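Local coordinates for protein secretin XcpQ (Pseudomonas aeruginosa, PDB 4E9J) that forms, as a ring of fifteen subunits, the outer-membrane channel of the type II secretion system, through which proteins such as elastase leave the cell, at residues L66-V69 and Y70-F73. Sequence-based numbering, arbitrary orientation.
Sequences LSEV and YQLF
From L66 to F73 the backbone makes the first two turns of helix 66-79, each N-H of Y70, Q71, L72 and F73 bonding to the carbonyl four residues earlier, with Y70 N 3.1 Å from L66 O. The last of the four is the shortest, F73 N lying 2.9 Å from V69 O. This is a worked example of how alpha-helical pairing sets side chains three or four residues apart on one flank. E68 and Q71 lie side by side and point the same way, the aliphatic CG of E68 being 3.9 Å from NE2 of Q71. Both chains leave with CG anti to the carbonyl carbon (chi1 -59° and -71°), which sends the two back along the first turn. The carboxylate and amide planes are turned 67° apart, and the carboxylate has its bonds to other groups: OE1 takes the backbone N-H of S65 just before the helix, and OE2 bonds to the hydroxyl of S147. CG of Q71 also rests 3.6 Å from the carbonyl oxygen of S67. In what is assigned as the periplasmic N0 domain, V69 and F73 pack on helix 31-42, F73 also stacking on F46, and V69 also reaches W22 of strand 21-30, which L72 meets at I24; on another flank E68 and Q71 touch V145 of strand 141-145 and the loop beyond it, joining this helix to the part assigned to N1.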
# COMPACT_ATOMS: atom_id res chain seq x y z
N LEU A 66 5.16 -12.54 -21.30
CA LEU A 66 4.49 -11.42 -21.96
C LEU A 66 3.70 -10.57 -20.96
O LEU A 66 3.81 -9.34 -20.96
CB LEU A 66 3.56 -11.98 -23.07
CG LEU A 66 2.79 -10.98 -23.91
CD1 LEU A 66 3.73 -10.02 -24.60
CD2 LEU A 66 1.94 -11.70 -24.95
N SER A 67 2.92 -11.25 -20.09
CA SER A 67 2.10 -10.58 -19.08
C SER A 67 2.98 -9.86 -18.05
O SER A 67 2.61 -8.78 -17.60
CB SER A 67 1.17 -11.58 -18.40
OG SER A 67 1.89 -12.54 -17.64
N GLU A 68 4.13 -10.45 -17.69
CA GLU A 68 5.05 -9.80 -16.75
C GLU A 68 5.77 -8.60 -17.38
O GLU A 68 6.04 -7.63 -16.66
CB GLU A 68 6.02 -10.79 -16.10
CG GLU A 68 5.32 -11.90 -15.33
CD GLU A 68 6.10 -13.19 -15.13
OE1 GLU A 68 7.14 -13.39 -15.82
OE2 GLU A 68 5.68 -14.02 -14.29
N VAL A 69 6.02 -8.61 -18.70
CA VAL A 69 6.60 -7.46 -19.41
C VAL A 69 5.60 -6.30 -19.35
O VAL A 69 5.99 -5.14 -19.16
CB VAL A 69 6.99 -7.81 -20.87
CG1 VAL A 69 7.29 -6.55 -21.71
CG2 VAL A 69 8.19 -8.77 -20.90
N TYR A 70 4.30 -6.61 -19.50
CA TYR A 70 3.25 -5.60 -19.41
C TYR A 70 3.17 -5.01 -17.99
O TYR A 70 3.03 -3.80 -17.86
CB TYR A 70 1.90 -6.17 -19.86
CG TYR A 70 0.91 -5.06 -20.14
CD1 TYR A 70 0.98 -4.30 -21.31
CD2 TYR A 70 -0.06 -4.72 -19.20
CE1 TYR A 70 0.08 -3.26 -21.55
CE2 TYR A 70 -0.97 -3.69 -19.44
CZ TYR A 70 -0.88 -2.95 -20.62
OH TYR A 70 -1.74 -1.91 -20.88
N GLN A 71 3.33 -5.84 -16.94
CA GLN A 71 3.36 -5.34 -15.56
C GLN A 71 4.56 -4.38 -15.37
O GLN A 71 4.42 -3.32 -14.76
CB GLN A 71 3.46 -6.48 -14.53
CG GLN A 71 2.21 -7.33 -14.37
CD GLN A 71 2.49 -8.47 -13.41
OE1 GLN A 71 2.80 -8.26 -12.23
NE2 GLN A 71 2.46 -9.71 -13.90
N LEU A 72 5.74 -4.75 -15.91
CA LEU A 72 6.93 -3.91 -15.84
C LEU A 72 6.67 -2.56 -16.56
O LEU A 72 7.02 -1.51 -16.03
CB LEU A 72 8.13 -4.65 -16.41
CG LEU A 72 9.42 -3.84 -16.61
CD1 LEU A 72 9.92 -3.33 -15.27
CD2 LEU A 72 10.48 -4.70 -17.29
N PHE A 73 6.03 -2.60 -17.73
CA PHE A 73 5.63 -1.39 -18.47
C PHE A 73 4.78 -0.46 -17.60
O PHE A 73 5.06 0.73 -17.53
CB PHE A 73 4.86 -1.78 -19.74
CG PHE A 73 4.03 -0.69 -20.38
CD1 PHE A 73 4.63 0.39 -21.01
CD2 PHE A 73 2.65 -0.79 -20.44
CE1 PHE A 73 3.87 1.36 -21.68
CE2 PHE A 73 1.89 0.19 -21.09
CZ PHE A 73 2.50 1.27 -21.68